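Local coordinates for substrate-binding protein (Synechococcus sp., PDB 6WPN) that probably binds a sugar or oligosaccharide in the periplasm as the solute-capturing component of a transport system, at residues Ala84-Asn89 and Arg306-Ala311; Phe267-Gln272 and Asn358-Gln363. All coordinates share one frame; numbering follows the deposited sequence. Where two conformers were deposited one is given.

Interaction 1: Ala84-Asn89 and Arg306-Ala311; sequences APDVVN and RQSQQA
Asp86 and Ser308 mark the closest backbone approach, their CA atoms 5.3 Å apart. Two irregular pieces of chain meet here: Ala84-Asp86 lead into the strand that begins at Val87, and Arg306-Gln310 form the loop before the helix for which Gln310 is the N-cap residue. No backbone hydrogen bond joins the two segments, so the link is made by side chains, over a modest 211 Å² of buried surface.

Its polar centre is the bond from Ser308 OG to Asp86 OD2, 2.7 Å long and received on the carboxylate's anti lone pair, away from OD1. With OG anti to its own backbone N (chi1 174°), the Ser308 hydroxyl is carried over to Asp86, and chi1 -59° brings the end of Asp86 nearer the loop, although its CB does not point straight at it. Ser308 OG also weakly accepts from Gln310 N at 3.4 Å, which is the bonding pattern of an ST turn. One buried hydroxyl thus ties the loop's local shape to the carboxylate. The other oxygen, Asp86 OD1, is satisfied by Gln31 N, which probably helps to fix the carboxylate's rotation. Gln310 NE2 stays 3.9 Å from Asp86 OD1 and is instead bonded to Thr29 O. The apolar part is small: Ala84 CB meets Gln307 CB at 3.7 Å, beyond which the Gln307 chain turns away.

Within this solute-binding-protein fold, the contact lies just beyond the regular end of the sheet pairing, where a side-chain bond takes over from backbone bonds. Strand 87-90 runs parallel to strand 30-35 and antiparallel to strand 295-303, with Val88 backbone-bonded to Ala303. Ala84 and Gln307 both rest on Val79 of helix 72-80, whereas Asp86 and Gln310 share Leu30 of strand 30-35.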
ATOM      1  N   ALA A  84     -24.422   9.392  -6.537  1.00 74.78           N
ATOM      2  CA  ALA A  84     -23.049   9.256  -6.082  1.00 68.62           C
ATOM      3  C   ALA A  84     -23.022   8.748  -4.643  1.00 58.00           C
ATOM      4  O   ALA A  84     -23.872   9.129  -3.833  1.00 52.11           O
ATOM      5  CB  ALA A  84     -22.316  10.594  -6.178  1.00 68.02           C
ATOM      6  N   PRO A  85     -22.068   7.886  -4.299  1.00 48.49           N
ATOM      7  CA  PRO A  85     -21.987   7.390  -2.923  1.00 57.34           C
ATOM      8  C   PRO A  85     -21.653   8.522  -1.968  1.00 53.77           C
ATOM      9  O   PRO A  85     -21.183   9.591  -2.363  1.00 56.49           O
ATOM     10  CB  PRO A  85     -20.864   6.350  -2.981  1.00 59.54           C
ATOM     11  CG  PRO A  85     -20.039   6.761  -4.157  1.00 62.26           C
ATOM     12  CD  PRO A  85     -20.994   7.345  -5.150  1.00 48.38           C
ATOM     13  N   ASP A  86     -21.924   8.281  -0.690  1.00 58.17           N
ATOM     14  CA  ASP A  86     -21.732   9.331   0.301  1.00 65.37           C
ATOM     15  C   ASP A  86     -20.353   9.299   0.951  1.00 53.71           C
ATOM     16  O   ASP A  86     -19.766  10.359   1.195  1.00 56.98           O
ATOM     17  CB  ASP A  86     -22.831   9.233   1.361  1.00 75.15           C
ATOM     18  CG  ASP A  86     -24.224   9.377   0.762  1.00 80.60           C
ATOM     19  OD1 ASP A  86     -24.961   8.370   0.708  1.00 86.40           O
ATOM     20  OD2 ASP A  86     -24.570  10.491   0.316  1.00 83.35           O
ATOM     21  N   VAL A  87     -19.813   8.112   1.220  1.00 46.58           N
ATOM     22  CA  VAL A  87     -18.456   7.956   1.737  1.00 48.16           C
ATOM     23  C   VAL A  87     -17.721   6.966   0.849  1.00 46.25           C
ATOM     24  O   VAL A  87     -18.208   5.854   0.616  1.00 59.25           O
ATOM     25  CB  VAL A  87     -18.431   7.472   3.201  1.00 46.81           C
ATOM     26  CG1 VAL A  87     -17.001   7.315   3.671  1.00 48.79           C
ATOM     27  CG2 VAL A  87     -19.176   8.437   4.108  1.00 48.83           C
ATOM     28  N   VAL A  88     -16.556   7.365   0.355  1.00 49.29           N
ATOM     29  CA  VAL A  88     -15.766   6.532  -0.540  1.00 55.65           C
ATOM     30  C   VAL A  88     -14.398   6.313   0.083  1.00 47.61           C
ATOM     31  O   VAL A  88     -13.782   7.249   0.605  1.00 48.25           O
ATOM     32  CB  VAL A  88     -15.630   7.160  -1.942  1.00 52.66           C
ATOM     33  CG1 VAL A  88     -14.925   6.201  -2.883  1.00 60.24           C
ATOM     34  CG2 VAL A  88     -16.986   7.512  -2.483  1.00 60.30           C
ATOM     35  N   ASN A  89     -13.920   5.076   0.004  1.00 51.08           N
ATOM     36  CA  ASN A  89     -12.617   4.693   0.527  1.00 60.01           C
ATOM     37  C   ASN A  89     -11.556   4.914  -0.547  1.00 59.14           C
ATOM     38  O   ASN A  89     -11.637   4.331  -1.633  1.00 50.49           O
ATOM     39  CB  ASN A  89     -12.647   3.233   0.978  1.00 64.45           C
ATOM     40  CG  ASN A  89     -11.316   2.749   1.480  1.00 63.05           C
ATOM     41  OD1 ASN A  89     -10.969   1.588   1.297  1.00 73.57           O
ATOM     42  ND2 ASN A  89     -10.564   3.631   2.127  1.00 63.94           N
ATOM     43  N   ARG A 306     -18.550  15.393  -3.808  1.00 67.70           N
ATOM     44  CA  ARG A 306     -19.276  16.659  -3.798  1.00 76.10           C
ATOM     45  C   ARG A 306     -20.725  16.482  -4.231  1.00 79.55           C
ATOM     46  O   ARG A 306     -21.594  17.255  -3.811  1.00 84.77           O
ATOM     47  CB  ARG A 306     -18.578  17.687  -4.690  1.00 79.54           C
ATOM     48  CG  ARG A 306     -17.586  18.580  -3.954  1.00 83.73           C
ATOM     49  CD  ARG A 306     -17.310  19.861  -4.728  1.00 84.16           C
ATOM     50  NE  ARG A 306     -18.544  20.586  -5.015  1.00 92.05           N
ATOM     51  CZ  ARG A 306     -18.604  21.754  -5.646  1.00 93.60           C
ATOM     52  NH1 ARG A 306     -17.495  22.349  -6.063  1.00 96.78           N
ATOM     53  NH2 ARG A 306     -19.780  22.331  -5.859  1.00 90.99           N
ATOM     54  N   GLN A 307     -21.010  15.477  -5.061  1.00 73.31           N
ATOM     55  CA  GLN A 307     -22.389  15.214  -5.455  1.00 80.48           C
ATOM     56  C   GLN A 307     -23.241  14.671  -4.318  1.00 75.43           C
ATOM     57  O   GLN A 307     -24.465  14.608  -4.470  1.00 75.11           O
ATOM     58  CB  GLN A 307     -22.437  14.236  -6.632  1.00 90.53           C
ATOM     59  CG  GLN A 307     -22.388  14.894  -8.002  1.00101.95           C
ATOM     60  CD  GLN A 307     -21.035  15.496  -8.323  1.00108.15           C
ATOM     61  OE1 GLN A 307     -20.001  15.031  -7.837  1.00112.35           O
ATOM     62  NE2 GLN A 307     -21.036  16.539  -9.147  1.00104.81           N
ATOM     63  N   SER A 308     -22.638  14.266  -3.203  1.00 75.01           N
ATOM     64  CA  SER A 308     -23.415  13.726  -2.095  1.00 76.22           C
ATOM     65  C   SER A 308     -24.390  14.770  -1.563  1.00 84.62           C
ATOM     66  O   SER A 308     -24.000  15.896  -1.239  1.00 94.13           O
ATOM     67  CB  SER A 308     -22.488  13.250  -0.979  1.00 62.49           C
ATOM     68  OG  SER A 308     -23.236  12.850   0.154  1.00 58.67           O
ATOM     69  N   GLN A 309     -25.660  14.388  -1.465  1.00 77.46           N
ATOM     70  CA  GLN A 309     -26.700  15.265  -0.947  1.00 84.31           C
ATOM     71  C   GLN A 309     -26.903  15.114   0.556  1.00 76.12           C
ATOM     72  O   GLN A 309     -27.774  15.782   1.123  1.00 73.05           O
ATOM     73  CB  GLN A 309     -28.017  15.011  -1.690  1.00 89.00           C
ATOM     74  CG  GLN A 309     -27.904  15.081  -3.216  1.00 91.53           C
ATOM     75  CD  GLN A 309     -27.710  16.499  -3.740  1.00 93.56           C
ATOM     76  OE1 GLN A 309     -28.665  17.149  -4.172  1.00101.21           O
ATOM     77  NE2 GLN A 309     -26.470  16.978  -3.717  1.00 87.34           N
ATOM     78  N   GLN A 310     -26.124  14.259   1.210  1.00 74.07           N
ATOM     79  CA  GLN A 310     -26.144  14.094   2.660  1.00 81.44           C
ATOM     80  C   GLN A 310     -24.734  14.225   3.214  1.00 73.89           C
ATOM     81  O   GLN A 310     -24.248  13.371   3.959  1.00 75.66           O
ATOM     82  CB  GLN A 310     -26.723  12.742   3.068  1.00 88.89           C
ATOM     83  CG  GLN A 310     -27.784  12.177   2.145  1.00 96.14           C
ATOM     84  CD  GLN A 310     -28.303  10.832   2.629  1.00103.19           C
ATOM     85  OE1 GLN A 310     -28.563  10.644   3.821  1.00105.18           O
ATOM     86  NE2 GLN A 310     -28.432   9.881   1.709  1.00106.82           N
ATOM     87  N   ALA A 311     -24.057  15.317   2.851  1.00 68.05           N
ATOM     88  CA  ALA A 311     -22.652  15.483   3.212  1.00 60.84           C
ATOM     89  C   ALA A 311     -22.451  15.468   4.722  1.00 61.15           C
ATOM     90  O   ALA A 311     -21.493  14.866   5.218  1.00 64.71           O
ATOM     91  CB  ALA A 311     -22.105  16.772   2.603  1.00 53.93           C
TER

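Interaction 2: Phe267-Gln272 and Asn358-Gln363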
ATOM      1  N   PHE A 267      -1.416 -11.089   6.599  1.00 43.92           N
ATOM      2  CA  PHE A 267      -1.181 -12.220   5.726  1.00 47.59           C
ATOM      3  C   PHE A 267      -0.381 -13.318   6.413  1.00 49.28           C
ATOM      4  O   PHE A 267      -0.455 -14.481   5.999  1.00 46.53           O
ATOM      5  CB  PHE A 267      -0.468 -11.767   4.460  1.00 54.37           C
ATOM      6  CG  PHE A 267      -0.233 -12.873   3.505  1.00 70.56           C
ATOM      7  CD1 PHE A 267      -1.305 -13.554   2.959  1.00 79.81           C
ATOM      8  CD2 PHE A 267       1.050 -13.262   3.174  1.00 85.36           C
ATOM      9  CE1 PHE A 267      -1.104 -14.596   2.087  1.00 92.44           C
ATOM     10  CE2 PHE A 267       1.257 -14.301   2.292  1.00 96.89           C
ATOM     11  CZ  PHE A 267       0.182 -14.974   1.760  1.00 98.89           C
ATOM     12  N   LEU A 268       0.361 -12.980   7.469  1.00 47.16           N
ATOM     13  CA  LEU A 268       1.113 -13.995   8.194  1.00 41.03           C
ATOM     14  C   LEU A 268       0.193 -15.024   8.841  1.00 47.61           C
ATOM     15  O   LEU A 268       0.556 -16.203   8.932  1.00 54.07           O
ATOM     16  CB  LEU A 268       2.020 -13.329   9.231  1.00 41.55           C
ATOM     17  CG  LEU A 268       3.055 -14.187   9.965  1.00 49.85           C
ATOM     18  CD1 LEU A 268       3.794 -15.123   9.016  1.00 44.79           C
ATOM     19  CD2 LEU A 268       4.033 -13.282  10.697  1.00 51.13           C
ATOM     20  N   ARG A 269      -0.999 -14.614   9.284  0.52 52.35           N
ATOM     21  CA  ARG A 269      -1.910 -15.572   9.908  0.52 51.85           C
ATOM     22  C   ARG A 269      -2.462 -16.560   8.886  0.52 55.61           C
ATOM     23  O   ARG A 269      -2.666 -17.738   9.204  0.52 64.70           O
ATOM     24  CB  ARG A 269      -3.051 -14.844  10.623  0.52 50.91           C
ATOM     25  CG  ARG A 269      -4.030 -15.774  11.350  0.52 55.05           C
ATOM     26  CD  ARG A 269      -3.464 -16.321  12.669  0.52 57.13           C
ATOM     27  NE  ARG A 269      -3.615 -15.378  13.779  0.52 55.09           N
ATOM     28  CZ  ARG A 269      -3.181 -15.591  15.019  0.52 53.25           C
ATOM     29  NH1 ARG A 269      -2.556 -16.721  15.326  0.52 38.11           N
ATOM     30  NH2 ARG A 269      -3.368 -14.670  15.956  0.52 37.75           N
ATOM     31  N   SER A 270      -2.709 -16.108   7.654  1.00 51.24           N
ATOM     32  CA  SER A 270      -3.165 -17.038   6.626  1.00 51.19           C
ATOM     33  C   SER A 270      -2.037 -17.956   6.172  1.00 44.99           C
ATOM     34  O   SER A 270      -2.293 -19.104   5.795  1.00 49.51           O
ATOM     35  CB  SER A 270      -3.763 -16.278   5.440  1.00 46.09           C
ATOM     36  OG  SER A 270      -2.856 -15.318   4.943  1.00 61.21           O
ATOM     37  N   ILE A 271      -0.790 -17.483   6.218  1.00 43.26           N
ATOM     38  CA  ILE A 271       0.345 -18.373   5.994  1.00 51.74           C
ATOM     39  C   ILE A 271       0.381 -19.447   7.071  1.00 60.29           C
ATOM     40  O   ILE A 271       0.650 -20.622   6.790  1.00 59.80           O
ATOM     41  CB  ILE A 271       1.661 -17.575   5.963  1.00 60.04           C
ATOM     42  CG1 ILE A 271       1.710 -16.646   4.756  1.00 65.94           C
ATOM     43  CG2 ILE A 271       2.866 -18.511   5.960  1.00 59.91           C
ATOM     44  CD1 ILE A 271       2.983 -15.819   4.706  1.00 70.24           C
ATOM     45  N   GLN A 272       0.134 -19.056   8.325  1.00 60.10           N
ATOM     46  CA  GLN A 272       0.141 -20.020   9.418  1.00 54.74           C
ATOM     47  C   GLN A 272      -0.865 -21.130   9.172  1.00 62.87           C
ATOM     48  O   GLN A 272      -0.571 -22.307   9.406  1.00 78.75           O
ATOM     49  CB  GLN A 272      -0.154 -19.323  10.747  1.00 43.60           C
ATOM     50  CG  GLN A 272       0.983 -18.471  11.274  1.00 46.78           C
ATOM     51  CD  GLN A 272       0.625 -17.742  12.556  1.00 46.04           C
ATOM     52  OE1 GLN A 272      -0.494 -17.848  13.055  1.00 52.91           O
ATOM     53  NE2 GLN A 272       1.585 -17.014  13.107  1.00 50.99           N
ATOM     54  N   ASN A 358       0.844 -19.397  22.336  1.00 60.25           N
ATOM     55  CA  ASN A 358       1.548 -20.375  21.520  1.00 56.31           C
ATOM     56  C   ASN A 358       2.506 -19.628  20.606  1.00 53.21           C
ATOM     57  O   ASN A 358       2.397 -18.405  20.456  1.00 51.03           O
ATOM     58  CB  ASN A 358       0.571 -21.235  20.706  1.00 54.04           C
ATOM     59  CG  ASN A 358      -0.409 -20.406  19.912  1.00 57.39           C
ATOM     60  OD1 ASN A 358      -0.025 -19.676  19.001  1.00 62.67           O
ATOM     61  ND2 ASN A 358      -1.686 -20.515  20.253  1.00 68.76           N
ATOM     62  N   PRO A 359       3.475 -20.327  20.004  1.00 50.87           N
ATOM     63  CA  PRO A 359       4.415 -19.640  19.100  1.00 45.63           C
ATOM     64  C   PRO A 359       3.744 -18.935  17.933  1.00 46.03           C
ATOM     65  O   PRO A 359       4.270 -17.924  17.451  1.00 45.68           O
ATOM     66  CB  PRO A 359       5.319 -20.781  18.613  1.00 42.82           C
ATOM     67  CG  PRO A 359       5.264 -21.787  19.709  1.00 50.23           C
ATOM     68  CD  PRO A 359       3.862 -21.732  20.230  1.00 46.56           C
ATOM     69  N   ALA A 360       2.594 -19.431  17.471  1.00 46.58           N
ATOM     70  CA  ALA A 360       1.896 -18.784  16.362  1.00 39.29           C
ATOM     71  C   ALA A 360       1.421 -17.387  16.748  1.00 40.83           C
ATOM     72  O   ALA A 360       1.611 -16.422  15.996  1.00 47.86           O
ATOM     73  CB  ALA A 360       0.718 -19.647  15.906  1.00 39.76           C
ATOM     74  N   GLU A 361       0.784 -17.262  17.913  1.00 44.93           N
ATOM     75  CA  GLU A 361       0.379 -15.943  18.384  1.00 49.44           C
ATOM     76  C   GLU A 361       1.584 -15.056  18.656  1.00 49.25           C
ATOM     77  O   GLU A 361       1.521 -13.841  18.440  1.00 43.72           O
ATOM     78  CB  GLU A 361      -0.472 -16.069  19.647  1.00 46.63           C
ATOM     79  CG  GLU A 361      -1.858 -16.638  19.414  1.00 53.31           C
ATOM     80  CD  GLU A 361      -2.687 -16.659  20.683  1.00 69.01           C
ATOM     81  OE1 GLU A 361      -2.435 -15.814  21.572  1.00 73.87           O
ATOM     82  OE2 GLU A 361      -3.588 -17.517  20.796  1.00 73.34           O
ATOM     83  N   ALA A 362       2.687 -15.643  19.128  1.00 51.95           N
ATOM     84  CA  ALA A 362       3.901 -14.870  19.360  1.00 46.95           C
ATOM     85  C   ALA A 362       4.461 -14.328  18.051  1.00 51.21           C
ATOM     86  O   ALA A 362       4.892 -13.170  17.986  1.00 46.52           O
ATOM     87  CB  ALA A 362       4.939 -15.726  20.085  1.00 41.18           C
ATOM     88  N   GLN A 363       4.453 -15.150  16.999  1.00 44.12           N
ATOM     89  CA  GLN A 363       4.890 -14.688  15.686  1.00 46.11           C
ATOM     90  C   GLN A 363       4.033 -13.528  15.192  1.00 40.41           C
ATOM     91  O   GLN A 363       4.558 -12.528  14.689  1.00 41.29           O
ATOM     92  CB  GLN A 363       4.849 -15.850  14.694  1.00 44.46           C
ATOM     93  CG  GLN A 363       5.436 -15.538  13.332  1.00 34.22           C
ATOM     94  CD  GLN A 363       5.387 -16.737  12.410  1.00 45.77           C
ATOM     95  OE1 GLN A 363       4.344 -17.375  12.263  1.00 42.33           O
ATOM     96  NE2 GLN A 363       6.520 -17.068  11.803  1.00 34.65           N
TER
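Gln272 reaches Gln363 and Ala360 because its CG stands anti to the carbonyl carbon (chi1 -73°) and the chain beyond is extended. Gln363, whose CG is instead anti to the backbone N, is extended too, and the pair slide past each other in opposite directions with amide planes only 18° apart. Gln272 NE2 uses both of its N-H groups. Gln363 OE1 receives one at 2.9 Å, in the carbonyl plane and on a lone pair; Ala360 O, also 2.9 Å from Gln272 NE2, is approached from a position tilted out of its carbonyl plane.

Around this fork, Gln272 OE1 lies 3.6 Å from Ala360 CB. On the other flank, Leu268 crosses Gln363 at about a right angle, CD2 touching CG at 3.7 Å. The helix segments run nearly antiparallel (156°), their axes 10.6 Å apart. Asn358 caps the second helix, its OD1 accepting from Glu361 N at 2.8 Å.

Shortening Gln272 to an alanine would remove both donors, and would probably leave Gln363 OE1 and Ala360 O without these partners and a gap beside Ala360 CB.

Gln363 NE2 donates to Ala279 O of helix 276-280, so the amide is gripped at both ends, consistent with its modelled orientation. Chemically, the two glutamine amides, both neutral, link three helices at a partly exposed surface, with directional hydrogen bonds backed by a small aliphatic contact.

Overall arrangement
From the N terminus, the chain first passes Ala84-Asn89 and then reaches Phe267-Gln272, the opening half of interaction 2. Next comes Arg306-Ala311, where interaction 1 closes a loop of 216 intervening residues. Only at Asn358-Gln363 does interaction 2 close its own, of 85 residues. The order of the segments is thus alternating, and the two loops cross rather than nest. In space they are separate, with centres 39 Å apart and nearest atoms about 17 Å apart. Interaction 1 ties the entry to strand 87-90 to the loop following strand 295-303; interaction 2 joins helix 265-274 to the start of helix 359-374.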